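Side-chain contacts in leucine aminopeptidase 1 (Caenorhabditis elegans, PDB 2HC9), which probably acts as a digestive, zinc-dependent aminopeptidase that releases N-terminal amino acids, preferably leucine, from peptides: residues 113-116 and 122-125; 118-123 and 150-155; 27-32 and 72-77. The protein carries 1 engineered substitution. One frame throughout, in Å; residues are numbered along the deposited sequence.

Interaction 1 (113-116 and 122-125); sequences LFAE and SHVA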
loop_
_atom_site.group_PDB
_atom_site.type_symbol
_atom_site.label_atom_id
_atom_site.label_comp_id
_atom_site.label_asym_id
_atom_site.label_seq_id
_atom_site.Cartn_x
_atom_site.Cartn_y
_atom_site.Cartn_z
ATOM N N LEU A 113 -21.901 14.627 43.716
ATOM C CA LEU A 113 -21.809 15.499 42.534
ATOM C C LEU A 113 -22.268 16.915 42.874
ATOM O O LEU A 113 -23.470 17.174 43.008
ATOM C CB LEU A 113 -22.642 14.922 41.380
ATOM C CG LEU A 113 -22.752 15.776 40.091
ATOM C CD1 LEU A 113 -21.364 15.999 39.460
ATOM C CD2 LEU A 113 -23.671 15.088 39.091
ATOM N N PHE A 114 -21.302 17.832 42.978
ATOM C CA PHE A 114 -21.612 19.255 43.179
ATOM C C PHE A 114 -21.737 19.935 41.826
ATOM O O PHE A 114 -20.749 20.332 41.239
ATOM C CB PHE A 114 -20.493 19.935 43.963
ATOM C CG PHE A 114 -20.368 19.451 45.379
ATOM C CD1 PHE A 114 -21.306 19.828 46.342
ATOM C CD2 PHE A 114 -19.290 18.653 45.757
ATOM C CE1 PHE A 114 -21.189 19.389 47.676
ATOM C CE2 PHE A 114 -19.154 18.206 47.086
ATOM C CZ PHE A 114 -20.110 18.582 48.047
ATOM N N ALA A 115 -22.949 20.055 41.321
ATOM C CA ALA A 115 -23.122 20.584 39.973
ATOM C C ALA A 115 -24.231 21.590 40.019
ATOM O O ALA A 115 -25.257 21.379 40.676
ATOM C CB ALA A 115 -23.437 19.465 38.992
ATOM N N GLU A 116 -24.023 22.700 39.321
ATOM C CA GLU A 116 -25.064 23.680 39.074
ATOM C C GLU A 116 -26.109 23.082 38.164
ATOM O O GLU A 116 -25.816 22.169 37.396
ATOM C CB GLU A 116 -24.474 24.920 38.401
ATOM C CG GLU A 116 -23.766 25.857 39.352
ATOM C CD GLU A 116 -24.635 27.025 39.779
ATOM O OE1 GLU A 116 -25.517 26.829 40.640
ATOM O OE2 GLU A 116 -24.425 28.143 39.255
ATOM N N SER A 122 -25.662 16.414 31.991
ATOM C CA SER A 122 -24.452 15.955 31.291
ATOM C C SER A 122 -23.483 15.281 32.249
ATOM O O SER A 122 -22.817 14.296 31.883
ATOM C CB SER A 122 -23.756 17.131 30.592
ATOM O OG SER A 122 -23.326 18.065 31.560
ATOM N N HIS A 123 -23.393 15.814 33.480
ATOM C CA HIS A 123 -22.461 15.263 34.468
ATOM C C HIS A 123 -22.910 13.886 34.922
ATOM O O HIS A 123 -22.100 12.954 35.007
ATOM C CB HIS A 123 -22.344 16.209 35.671
ATOM C CG HIS A 123 -21.524 17.434 35.383
ATOM N ND1 HIS A 123 -20.923 18.186 36.375
ATOM C CD2 HIS A 123 -21.161 18.006 34.209
ATOM C CE1 HIS A 123 -20.266 19.196 35.825
ATOM N NE2 HIS A 123 -20.392 19.110 34.514
ATOM N N VAL A 124 -24.201 13.753 35.222
ATOM C CA VAL A 124 -24.756 12.434 35.566
ATOM C C VAL A 124 -24.502 11.414 34.427
ATOM O O VAL A 124 -24.021 10.308 34.674
ATOM C CB VAL A 124 -26.255 12.531 35.925
ATOM C CG1 VAL A 124 -26.895 11.122 36.009
ATOM C CG2 VAL A 124 -26.416 13.286 37.241
ATOM N N ALA A 125 -24.794 11.817 33.190
ATOM C CA ALA A 125 -24.639 10.910 32.051
ATOM C C ALA A 125 -23.176 10.469 31.943
ATOM O O ALA A 125 -22.886 9.276 31.743
ATOM C CB ALA A 125 -25.074 11.594 30.769
HETATM O O HOH W 1 -19.523 18.686 38.818
#

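Interaction 2 (118-123 and 150-155); sequences PDVLSH and VVCDKL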
loop_
_atom_site.group_PDB
_atom_site.type_symbol
_atom_site.label_atom_id
_atom_site.label_comp_id
_atom_site.label_asym_id
_atom_site.label_seq_id
_atom_site.Cartn_x
_atom_site.Cartn_y
_atom_site.Cartn_z
ATOM N N PRO A 118 -27.636 23.718 35.312
ATOM C CA PRO A 118 -27.423 23.454 33.885
ATOM C C PRO A 118 -26.419 22.333 33.579
ATOM O O PRO A 118 -26.400 21.841 32.453
ATOM C CB PRO A 118 -26.885 24.790 33.359
ATOM C CG PRO A 118 -27.296 25.817 34.380
ATOM C CD PRO A 118 -27.159 25.074 35.677
ATOM N N ASP A 119 -25.589 21.956 34.555
ATOM C CA ASP A 119 -24.573 20.915 34.371
ATOM C C ASP A 119 -25.039 19.524 34.750
ATOM O O ASP A 119 -24.395 18.551 34.369
ATOM C CB ASP A 119 -23.329 21.217 35.196
ATOM C CG ASP A 119 -22.505 22.390 34.624
ATOM O OD1 ASP A 119 -22.792 22.841 33.493
ATOM O OD2 ASP A 119 -21.591 22.860 35.324
ATOM N N VAL A 120 -26.107 19.424 35.547
ATOM C CA VAL A 120 -26.436 18.154 36.201
ATOM C C VAL A 120 -26.618 17.010 35.196
ATOM O O VAL A 120 -26.049 15.929 35.381
ATOM C CB VAL A 120 -27.693 18.266 37.093
ATOM C CG1 VAL A 120 -28.127 16.858 37.564
ATOM C CG2 VAL A 120 -27.395 19.194 38.289
ATOM N N LEU A 121 -27.413 17.232 34.148
ATOM C CA LEU A 121 -27.750 16.128 33.246
ATOM C C LEU A 121 -26.497 15.543 32.559
ATOM O O LEU A 121 -26.301 14.333 32.530
ATOM C CB LEU A 121 -28.768 16.598 32.201
ATOM C CG LEU A 121 -29.340 15.528 31.270
ATOM C CD1 LEU A 121 -30.749 15.937 30.875
ATOM C CD2 LEU A 121 -28.456 15.307 29.988
ATOM N N SER A 122 -25.662 16.414 31.991
ATOM C CA SER A 122 -24.452 15.955 31.291
ATOM C C SER A 122 -23.483 15.281 32.249
ATOM O O SER A 122 -22.817 14.296 31.883
ATOM C CB SER A 122 -23.756 17.131 30.592
ATOM O OG SER A 122 -23.326 18.065 31.560
ATOM N N HIS A 123 -23.393 15.814 33.480
ATOM C CA HIS A 123 -22.461 15.263 34.468
ATOM C C HIS A 123 -22.910 13.886 34.922
ATOM O O HIS A 123 -22.100 12.954 35.007
ATOM C CB HIS A 123 -22.344 16.209 35.671
ATOM C CG HIS A 123 -21.524 17.434 35.383
ATOM N ND1 HIS A 123 -20.923 18.186 36.375
ATOM C CD2 HIS A 123 -21.161 18.006 34.209
ATOM C CE1 HIS A 123 -20.266 19.196 35.825
ATOM N NE2 HIS A 123 -20.392 19.110 34.514
ATOM N N VAL A 150 -26.738 14.101 43.857
ATOM C CA VAL A 150 -26.562 15.387 43.239
ATOM C C VAL A 150 -26.870 16.434 44.303
ATOM O O VAL A 150 -27.940 16.399 44.923
ATOM C CB VAL A 150 -27.516 15.575 42.052
ATOM C CG1 VAL A 150 -27.295 16.943 41.427
ATOM C CG2 VAL A 150 -27.328 14.459 41.007
ATOM N N VAL A 151 -25.926 17.352 44.494
ATOM C CA VAL A 151 -26.098 18.491 45.402
ATOM C C VAL A 151 -26.393 19.711 44.532
ATOM O O VAL A 151 -25.480 20.325 43.945
ATOM C CB VAL A 151 -24.823 18.741 46.223
ATOM C CG1 VAL A 151 -25.028 19.923 47.180
ATOM C CG2 VAL A 151 -24.434 17.478 47.004
ATOM N N CYS A 152 -27.678 20.017 44.416
ATOM C CA CYS A 152 -28.154 21.092 43.553
ATOM C C CYS A 152 -29.529 21.513 44.056
ATOM O O CYS A 152 -30.449 20.694 44.084
ATOM C CB CYS A 152 -28.242 20.621 42.090
ATOM S SG CYS A 152 -28.958 21.845 40.931
ATOM N N ASP A 153 -29.654 22.793 44.420
ATOM C CA ASP A 153 -30.880 23.386 44.985
ATOM C C ASP A 153 -32.141 23.104 44.170
ATOM O O ASP A 153 -33.184 22.749 44.714
ATOM C CB ASP A 153 -30.733 24.912 45.081
ATOM C CG ASP A 153 -29.775 25.349 46.167
ATOM O OD1 ASP A 153 -29.714 24.687 47.226
ATOM O OD2 ASP A 153 -29.088 26.378 45.962
ATOM N N LYS A 154 -32.042 23.311 42.863
ATOM C CA LYS A 154 -33.208 23.352 42.010
ATOM C C LYS A 154 -33.720 21.950 41.638
ATOM O O LYS A 154 -34.850 21.803 41.180
ATOM C CB LYS A 154 -32.894 24.159 40.750
ATOM C CG LYS A 154 -32.871 25.653 40.961
ATOM C CD LYS A 154 -32.568 26.377 39.667
ATOM C CE LYS A 154 -32.482 27.881 39.896
ATOM N NZ LYS A 154 -32.254 28.640 38.623
ATOM N N LEU A 155 -32.895 20.924 41.818
ATOM C CA LEU A 155 -33.293 19.575 41.407
ATOM C C LEU A 155 -34.532 19.067 42.158
ATOM O O LEU A 155 -34.646 19.222 43.376
ATOM C CB LEU A 155 -32.117 18.611 41.559
ATOM C CG LEU A 155 -32.127 17.329 40.727
ATOM C CD1 LEU A 155 -31.757 17.614 39.252
ATOM C CD2 LEU A 155 -31.155 16.349 41.350
#

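Interaction 3 (27-32 and 72-77); sequences SVLKNV and AHLITV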
loop_
_atom_site.group_PDB
_atom_site.type_symbol
_atom_site.label_atom_id
_atom_site.label_comp_id
_atom_site.label_asym_id
_atom_site.label_seq_id
_atom_site.Cartn_x
_atom_site.Cartn_y
_atom_site.Cartn_z
ATOM N N SER A 27 -14.658 26.107 40.783
ATOM C CA SER A 27 -15.294 27.256 41.406
ATOM C C SER A 27 -16.359 26.810 42.401
ATOM O O SER A 27 -16.563 27.472 43.431
ATOM C CB SER A 27 -15.914 28.198 40.363
ATOM O OG SER A 27 -16.938 27.531 39.624
ATOM N N VAL A 28 -17.027 25.692 42.104
ATOM C CA VAL A 28 -18.096 25.178 42.969
ATOM C C VAL A 28 -17.472 24.540 44.216
ATOM O O VAL A 28 -17.852 24.851 45.365
ATOM C CB VAL A 28 -18.992 24.160 42.226
ATOM C CG1 VAL A 28 -19.982 23.513 43.191
ATOM C CG2 VAL A 28 -19.725 24.850 41.041
ATOM N N LEU A 29 -16.489 23.671 43.980
ATOM C CA LEU A 29 -15.724 23.038 45.065
ATOM C C LEU A 29 -15.111 24.049 46.031
ATOM O O LEU A 29 -15.075 23.804 47.239
ATOM C CB LEU A 29 -14.627 22.114 44.515
ATOM C CG LEU A 29 -15.097 20.874 43.736
ATOM C CD1 LEU A 29 -13.899 20.108 43.155
ATOM C CD2 LEU A 29 -15.940 19.958 44.602
ATOM N N LYS A 30 -14.633 25.180 45.498
ATOM C CA LYS A 30 -14.071 26.250 46.332
ATOM C C LYS A 30 -15.096 26.756 47.356
ATOM O O LYS A 30 -14.732 27.197 48.443
ATOM C CB LYS A 30 -13.618 27.422 45.462
ATOM C CG LYS A 30 -12.203 27.331 44.958
ATOM C CD LYS A 30 -11.809 28.605 44.181
ATOM C CE LYS A 30 -12.172 29.882 44.958
ATOM N NZ LYS A 30 -11.182 30.996 44.766
ATOM N N ASN A 31 -16.370 26.705 47.001
ATOM C CA ASN A 31 -17.419 27.223 47.874
ATOM C C ASN A 31 -18.105 26.180 48.744
ATOM O O ASN A 31 -18.959 26.512 49.566
ATOM C CB ASN A 31 -18.433 28.031 47.072
ATOM C CG ASN A 31 -17.875 29.375 46.640
ATOM O OD1 ASN A 31 -18.219 29.887 45.586
ATOM N ND2 ASN A 31 -16.993 29.938 47.449
ATOM N N VAL A 32 -17.726 24.918 48.582
ATOM C CA VAL A 32 -18.303 23.864 49.412
ATOM C C VAL A 32 -17.774 23.979 50.854
ATOM O O VAL A 32 -16.566 24.081 51.073
ATOM C CB VAL A 32 -18.006 22.463 48.825
ATOM C CG1 VAL A 32 -18.427 21.367 49.820
ATOM C CG2 VAL A 32 -18.748 22.294 47.497
ATOM N N ALA A 72 -10.878 6.148 47.267
ATOM C CA ALA A 72 -11.504 7.477 47.146
ATOM C C ALA A 72 -10.784 8.445 46.240
ATOM O O ALA A 72 -9.549 8.461 46.200
ATOM C CB ALA A 72 -11.702 8.120 48.531
ATOM N N HIS A 73 -11.556 9.288 45.556
ATOM C CA HIS A 73 -11.013 10.241 44.579
ATOM C C HIS A 73 -11.796 11.549 44.608
ATOM O O HIS A 73 -13.009 11.533 44.823
ATOM C CB HIS A 73 -11.133 9.650 43.168
ATOM C CG HIS A 73 -10.303 8.428 42.953
ATOM N ND1 HIS A 73 -10.758 7.158 43.234
ATOM C CD2 HIS A 73 -9.042 8.283 42.484
ATOM C CE1 HIS A 73 -9.814 6.283 42.942
ATOM N NE2 HIS A 73 -8.761 6.941 42.489
ATOM N N LEU A 74 -11.111 12.659 44.343
ATOM C CA LEU A 74 -11.770 13.921 43.987
ATOM C C LEU A 74 -11.483 14.204 42.502
ATOM O O LEU A 74 -10.334 14.184 42.072
ATOM C CB LEU A 74 -11.198 15.068 44.831
ATOM C CG LEU A 74 -11.615 16.512 44.492
ATOM C CD1 LEU A 74 -13.077 16.756 44.822
ATOM C CD2 LEU A 74 -10.775 17.514 45.250
ATOM N N ILE A 75 -12.537 14.482 41.749
ATOM C CA ILE A 75 -12.419 14.884 40.350
ATOM C C ILE A 75 -12.785 16.369 40.232
ATOM O O ILE A 75 -13.914 16.773 40.523
ATOM C CB ILE A 75 -13.317 14.011 39.428
ATOM C CG1 ILE A 75 -12.777 12.572 39.387
ATOM C CG2 ILE A 75 -13.397 14.617 37.996
ATOM C CD1 ILE A 75 -13.694 11.602 38.574
ATOM N N THR A 76 -11.803 17.171 39.827
ATOM C CA THR A 76 -12.025 18.577 39.569
ATOM C C THR A 76 -12.280 18.809 38.076
ATOM O O THR A 76 -11.464 18.434 37.225
ATOM C CB THR A 76 -10.835 19.430 40.078
ATOM O OG1 THR A 76 -10.640 19.179 41.481
ATOM C CG2 THR A 76 -11.098 20.918 39.860
ATOM N N VAL A 77 -13.409 19.433 37.781
ATOM C CA VAL A 77 -13.838 19.731 36.417
ATOM C C VAL A 77 -13.446 21.186 36.131
ATOM O O VAL A 77 -13.649 22.053 36.976
ATOM C CB VAL A 77 -15.398 19.589 36.320
ATOM C CG1 VAL A 77 -15.921 19.882 34.888
ATOM C CG2 VAL A 77 -15.813 18.181 36.749
#

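Interaction 1 (113-116 and 122-125)
The two methyls of L113 lie against the base of H123: CD2 is 3.8 Å and CD1 3.9 Å from H123 CB. The two side chains cross at about a right angle. This is the first half of a beta-alpha-beta unit in the N-terminal domain. L113 lies near the end of strand 108-114, and helix 120-128 turns back over the sheet. L113 has CG anti to its backbone nitrogen (chi1 175°), which carries both methyls off the strand toward the helix. CD1 goes on to the imidazole and meets it at the edge, near the ring plane, 3.8 Å from H123 ND1. CD2 reaches one residue further along the helix and packs on V124 CG2 at 3.8 Å. V124 also touches V150 of the next strand. Replacing L113 with alanine would probably open a gap under the helix, leaving V124 CG2 without the methyl of L113 and one edge of the H123 ring less supported. A115 adds a smaller contact, its CB approaching ND1 obliquely at 3.8 Å. The helix and strand are otherwise joined here by apolar surface, and all four touching residues are buried. The imidazole is the polar element, and its two nitrogens are used differently. NE2 is hydrogen-bonded to the backbone oxygen of T88, while A90 and I93 of helix 90-97 also touch this side chain. ND1 faces the strand, where it meets the two apolar groups and a water. These bonds probably fix the rotation of the ring. The water bridges the segments: it lies 2.9 Å from H123 ND1 and donates a hydrogen bond to F114 O at 3.2 Å.

Interaction 2 (118-123 and 150-155)
The first turn of helix 120-128 passes over the end of strand 145-151, with the CA atoms of V120 and V150 7.6 Å apart. Beyond the strand the chain bends through a type I beta turn from C152 to L155, closed by a weak hydrogen bond from L155 N to C152 O. The turn brings L155 back to the helix. V120 is met by three residues of the second segment. It points both methyls at them. Its contact with V150 is tip to tip: V150 CG1 lies 3.9 Å from V120 CG2 and 4.0 Å from V120 CG1, so it is shared almost evenly by the two branches. In V150, CG1 stands opposite the main-chain N (chi1 -180°), which sets this methyl up toward the helix. The branches of V120 then part company. CG2 faces C152, whose CB and SG are both 4.1 Å from it. CG1 faces L155 and meets CD1 at 4.1 Å, the two side chains crossing obliquely. L163 of helix 157-178 touches both V120 and L155 and extends this apolar cluster. C152 is partly exposed, and a glycerol, probably from the crystallisation liquor, is bound beside it to V151 O and D153 N. Within 118-123, H123 N is hydrogen-bonded to D119 O at 3.0 Å. D119 CB also rests on one face of the H123 ring, offset toward its rim, while D119 OD2 forms a salt bridge with K25. V120 thus joins the helix to the second strand of a beta-alpha-beta crossover. Strand 145-151 runs parallel to strand 108-114 beside it, as expected for the alpha/beta N-terminal domain of M17 aminopeptidases, which is related to macro domains.

Interaction 3 (27-32 and 72-77)
L74 is the first residue of strand 72-77 to meet the helix, with its CD1 3.8 Å from L29 CD1. The two side chains run alongside each other, pointing opposite ways. With chi1 at -65°, the L29 chain leaves the helix with CG opposite its carbonyl carbon, and CD1 reaches the strand. W52, M55 and I56 of helix 49-58 also touch L74, so L74 is in contact with two helices. Next comes I75. It turns its side chain away, to I21 on strand 18-25 and to helix 90-97, and offers the helix only its carbonyl oxygen, 4.2 Å from L29 CD1. Strand 72-77 belongs to the mixed sheet of the alpha/beta N-terminal domain and runs parallel to strand 18-25, and helix 26-31 follows directly from the latter. The short helical segment 27-31 lies 9.0 Å from the strand, axis to axis, and their directions differ by 127°. At T76 the strand comes nearest to the helix backbone, with CA 8.0 Å from that of L29. In the conformer described, T76 OG1 lies 3.8 Å from L29 CD1 and the side chains cross at a slant. T76 has a second conformer, which leaves this last approach doubtful.

Interaction 3 closes before the others begin. It closes a loop of 39 residues that includes two helices and strand 63-66, and ties helix 26-31 to strand 72-77. Interaction 1 closes a tight connection of five residues between strand 108-114 and its following helix. Interaction 2 starts on that same helix, shares S122 and H123, and carries it on to strand 145-151, so the two loops cross, and neither contains the other. Their strands are also paired directly, with L113 O 2.9 Å from V151 N in a probable hydrogen bond. F114 connects interaction 1 with interaction 3 by packing on V28, L29 and V32. Interactions 2 and 3 do not touch. All three reach one sheet.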